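Side-chain contacts in Tb427.07.360- putative uncharacterized metacyclic invariant surface protein from Trypanosoma brucei (Trypanosoma brucei, PDB 5VTL), which is of unknown function but is probably an invariant surface protein of metacyclic-stage trypanosomes, with an extended helical architecture: residues 5-10 against 126-131; 109-114 against 153-158. All coordinates share one frame; numbering follows the deposited sequence.

The chain starts at the head of an elongated, almost wholly helical protein. Helix 4-58 leaves this end, helix 63-102 follows it, and the short helices 105-116 and 123-130 come next. Interaction 1 closes a loop of 115 residues by bringing 126-131 back to 5-10 near the N terminus. Interaction 2 joins 109-114 to 153-158, at the break between helices 141-154 and 157-209. The two loops cross rather than nest, because their segments alternate along the chain. Their centres lie about 10 Å apart. H6 links them, with its CB 3.3 Å from Y111 OH. Together they tie the head's short helices to the start of helix 4-58 and to the turn between helices 141-154 and 157-209.

Interaction 1: residues 5-10 against 126-131; sequences SHVSAA and RRIARG
V7 on helix 4-58 packs against I128 and A129 on helix 123-130. The contact is mainly apolar. Methyl CG1 of V7 does the touching from its side, 3.5 Å from CG2 of I128. The same methyl lies 3.8 Å from CB of A129. It also sits 3.6 Å from the backbone N of A129, so it rests against the main chain where these two residues join. V7 chi1 is 174°, which sets CG1 opposite the backbone N and extends it to the second helix. The I128 side chain slants across that of V7 and sends its other branch to S8. There CD1 is 3.7 Å from OG of S8. The short segments run nearly parallel, with axes 12° apart and 9.0 Å at closest approach. V115 and Y111 of helix 105-116 also touch V7.

No hydrogen bond crosses between the segments. S8 OG bonds to the carbonyl O of V4, one turn earlier, so its polar need is met locally while I128 brushes past. The chemistry implies a small contact to which V7 and I128 contribute most. It is consistent with two helices meeting here mainly through methyl groups.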
# COMPACT_ATOMS: atom_id res chain seq x y z
N SER A 5 28.89 3.48 12.03
CA SER A 5 28.14 2.70 11.04
C SER A 5 27.19 1.69 11.71
O SER A 5 26.07 1.51 11.21
CB SER A 5 29.08 1.99 10.08
OG SER A 5 29.74 2.94 9.26
N HIS A 6 27.62 1.05 12.79
CA HIS A 6 26.75 0.09 13.49
C HIS A 6 25.53 0.84 14.01
O HIS A 6 24.39 0.42 13.85
CB HIS A 6 27.42 -0.57 14.69
CG HIS A 6 28.58 -1.47 14.36
ND1 HIS A 6 28.43 -2.73 13.83
CD2 HIS A 6 29.91 -1.30 14.56
CE1 HIS A 6 29.62 -3.30 13.71
NE2 HIS A 6 30.53 -2.45 14.14
N VAL A 7 25.78 1.98 14.64
CA VAL A 7 24.67 2.73 15.25
C VAL A 7 23.76 3.31 14.18
O VAL A 7 22.53 3.32 14.32
CB VAL A 7 25.22 3.82 16.19
CG1 VAL A 7 24.09 4.70 16.72
CG2 VAL A 7 25.95 3.18 17.33
N SER A 8 24.32 3.77 13.06
CA SER A 8 23.49 4.28 11.98
C SER A 8 22.52 3.21 11.45
O SER A 8 21.33 3.49 11.21
CB SER A 8 24.36 4.81 10.83
OG SER A 8 24.97 6.01 11.22
N ALA A 9 23.04 2.02 11.25
CA ALA A 9 22.25 0.88 10.80
C ALA A 9 21.12 0.56 11.80
O ALA A 9 19.97 0.36 11.42
CB ALA A 9 23.14 -0.32 10.64
N ALA A 10 21.47 0.51 13.08
CA ALA A 10 20.48 0.20 14.11
C ALA A 10 19.41 1.27 14.20
O ALA A 10 18.24 0.97 14.41
CB ALA A 10 21.16 0.05 15.46
N ARG A 126 27.39 7.87 19.97
CA ARG A 126 26.50 8.19 21.08
C ARG A 126 25.45 9.22 20.67
O ARG A 126 24.28 9.13 21.06
CB ARG A 126 27.29 8.73 22.26
CG ARG A 126 28.28 7.71 22.84
CD ARG A 126 28.94 8.26 24.13
NE ARG A 126 28.00 8.26 25.23
CZ ARG A 126 28.29 8.68 26.45
NH1 ARG A 126 29.47 9.21 26.70
NH2 ARG A 126 27.37 8.65 27.40
N ARG A 127 25.83 10.19 19.86
CA ARG A 127 24.90 11.23 19.45
C ARG A 127 23.78 10.67 18.60
O ARG A 127 22.61 10.97 18.78
CB ARG A 127 25.63 12.33 18.68
CG ARG A 127 24.72 13.43 18.22
CD ARG A 127 25.54 14.69 17.89
NE ARG A 127 26.43 14.44 16.77
CZ ARG A 127 27.75 14.32 16.82
NH1 ARG A 127 28.45 14.44 17.94
NH2 ARG A 127 28.39 14.08 15.69
N ILE A 128 24.16 9.83 17.66
CA ILE A 128 23.18 9.21 16.78
C ILE A 128 22.26 8.32 17.61
O ILE A 128 21.04 8.35 17.44
CB ILE A 128 23.89 8.39 15.70
CG1 ILE A 128 24.63 9.33 14.75
CG2 ILE A 128 22.88 7.50 14.91
CD1 ILE A 128 25.55 8.56 13.79
N ALA A 129 22.85 7.56 18.53
CA ALA A 129 22.06 6.63 19.35
C ALA A 129 21.07 7.41 20.22
O ALA A 129 19.90 7.05 20.33
CB ALA A 129 22.96 5.78 20.23
N ARG A 130 21.55 8.48 20.85
CA ARG A 130 20.68 9.20 21.76
C ARG A 130 19.56 9.96 21.04
O ARG A 130 18.50 10.19 21.62
CB ARG A 130 21.48 10.10 22.70
CG ARG A 130 22.06 11.33 22.07
CD ARG A 130 22.49 12.29 23.18
NE ARG A 130 23.18 11.50 24.19
CZ ARG A 130 24.50 11.37 24.28
NH1 ARG A 130 25.30 12.04 23.46
NH2 ARG A 130 25.01 10.57 25.22
N GLY A 131 19.77 10.33 19.78
CA GLY A 131 18.78 11.13 19.05
C GLY A 131 17.83 10.31 18.19
O GLY A 131 17.04 10.84 17.41

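Interaction 2: residues 109-114 against 153-158; sequences DDYLKS and EFFTGD
Y111 and F155 meet as a T-shaped pair, the edge of F155 directed at the face of Y111. The ring centroids are 5.6 Å apart and the planes stand at 75°. The far end of the phenylalanine ring does the touching. Its CZ lies 3.9 Å from CZ of Y111 and 3.8 Å from OH of Y111. CE2 follows, 4.0 Å from OH of Y111. The contact therefore falls toward the phenol end of the tyrosine. The two side chains approach from opposite directions. F155 has chi1 -72°, with CG opposite its carbonyl carbon, and this carries the ring across to Y111.

No hydrogen bond crosses the contact. S114 OG gives a 2.6 Å bond to the carbonyl O of Y111 within the helix, at a C=O...donor angle of 127°. Y111 OH is hydrogen-bonded to the carbonyl O of Q1, which probably limits how the phenol end can move beside F155.

The chain breaks from helix 141-154 at F155, and helix 157-209 starts just beyond it. H6 of helix 4-58 adds an edge-to-face contact with F155 and also touches Y111. The aromatic pair thus bridges helix 105-116 and this interhelical turn, beside the start of helix 4-58.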
# COMPACT_ATOMS: atom_id res chain seq x y z
N ASP A 109 16.17 -1.05 20.32
CA ASP A 109 16.23 0.13 21.17
C ASP A 109 17.10 -0.07 22.43
O ASP A 109 17.72 0.87 22.91
CB ASP A 109 14.81 0.56 21.54
CG ASP A 109 14.05 1.10 20.36
OD1 ASP A 109 14.68 1.54 19.37
OD2 ASP A 109 12.79 1.10 20.44
N ASP A 110 17.16 -1.30 22.94
CA ASP A 110 18.10 -1.61 24.03
C ASP A 110 19.53 -1.37 23.54
O ASP A 110 20.34 -0.77 24.24
CB ASP A 110 17.96 -3.07 24.50
CG ASP A 110 16.83 -3.27 25.51
OD1 ASP A 110 16.13 -2.28 25.90
OD2 ASP A 110 16.65 -4.42 25.93
N TYR A 111 19.84 -1.88 22.35
CA TYR A 111 21.18 -1.70 21.77
C TYR A 111 21.48 -0.21 21.67
O TYR A 111 22.57 0.24 22.05
CB TYR A 111 21.30 -2.37 20.40
CG TYR A 111 22.52 -1.89 19.64
CD1 TYR A 111 23.76 -2.39 19.93
CD2 TYR A 111 22.42 -0.90 18.67
CE1 TYR A 111 24.88 -1.95 19.26
CE2 TYR A 111 23.55 -0.45 17.99
CZ TYR A 111 24.78 -0.97 18.29
OH TYR A 111 25.90 -0.52 17.63
N LEU A 112 20.53 0.57 21.16
CA LEU A 112 20.77 2.00 21.00
C LEU A 112 21.02 2.68 22.35
O LEU A 112 21.95 3.49 22.47
CB LEU A 112 19.62 2.66 20.24
CG LEU A 112 19.54 2.33 18.75
CD1 LEU A 112 18.20 2.80 18.17
CD2 LEU A 112 20.71 2.92 17.96
N LYS A 113 20.23 2.34 23.36
CA LYS A 113 20.44 2.91 24.68
C LYS A 113 21.81 2.53 25.22
O LYS A 113 22.50 3.34 25.85
CB LYS A 113 19.34 2.46 25.65
CG LYS A 113 19.55 2.90 27.09
CD LYS A 113 18.30 2.62 27.94
CE LYS A 113 18.31 3.39 29.27
NZ LYS A 113 17.41 2.73 30.31
N SER A 114 22.21 1.29 24.95
CA SER A 114 23.52 0.77 25.39
C SER A 114 24.68 1.57 24.82
O SER A 114 25.72 1.62 25.45
CB SER A 114 23.70 -0.72 25.01
OG SER A 114 24.22 -0.88 23.68
N GLU A 153 25.63 -5.65 6.57
CA GLU A 153 26.89 -5.07 6.11
C GLU A 153 27.84 -4.78 7.28
O GLU A 153 29.07 -4.98 7.18
CB GLU A 153 26.62 -3.78 5.30
CG GLU A 153 27.88 -3.09 4.79
CD GLU A 153 27.60 -1.87 3.94
OE1 GLU A 153 26.42 -1.50 3.76
OE2 GLU A 153 28.57 -1.27 3.48
N PHE A 154 27.28 -4.33 8.40
CA PHE A 154 28.12 -3.83 9.49
C PHE A 154 28.29 -4.74 10.71
O PHE A 154 29.35 -4.73 11.33
CB PHE A 154 27.68 -2.41 9.88
CG PHE A 154 27.90 -1.42 8.78
CD1 PHE A 154 29.18 -1.09 8.39
CD2 PHE A 154 26.83 -0.86 8.11
CE1 PHE A 154 29.39 -0.20 7.36
CE2 PHE A 154 27.04 0.03 7.07
CZ PHE A 154 28.32 0.35 6.70
N PHE A 155 27.26 -5.51 11.05
CA PHE A 155 27.33 -6.38 12.20
C PHE A 155 27.90 -7.71 11.75
O PHE A 155 27.98 -7.98 10.54
CB PHE A 155 25.96 -6.52 12.87
CG PHE A 155 25.52 -5.26 13.61
CD1 PHE A 155 24.91 -4.22 12.92
CD2 PHE A 155 25.78 -5.10 14.95
CE1 PHE A 155 24.55 -3.06 13.58
CE2 PHE A 155 25.41 -3.96 15.62
CZ PHE A 155 24.79 -2.94 14.94
N THR A 156 28.30 -8.51 12.72
CA THR A 156 28.84 -9.84 12.47
C THR A 156 27.80 -10.77 11.85
O THR A 156 26.59 -10.55 11.94
CB THR A 156 29.47 -10.43 13.77
OG1 THR A 156 28.52 -10.38 14.84
CG2 THR A 156 30.70 -9.63 14.17
N GLY A 157 28.28 -11.79 11.14
CA GLY A 157 27.40 -12.72 10.45
C GLY A 157 26.35 -13.41 11.31
O GLY A 157 25.26 -13.71 10.84
N ASP A 158 26.67 -13.66 12.58
CA ASP A 158 25.71 -14.28 13.48
C ASP A 158 24.52 -13.34 13.67
O ASP A 158 23.37 -13.77 13.67
CB ASP A 158 26.33 -14.62 14.83
CG ASP A 158 27.04 -13.44 15.48
OD1 ASP A 158 27.57 -12.56 14.76
OD2 ASP A 158 27.08 -13.39 16.73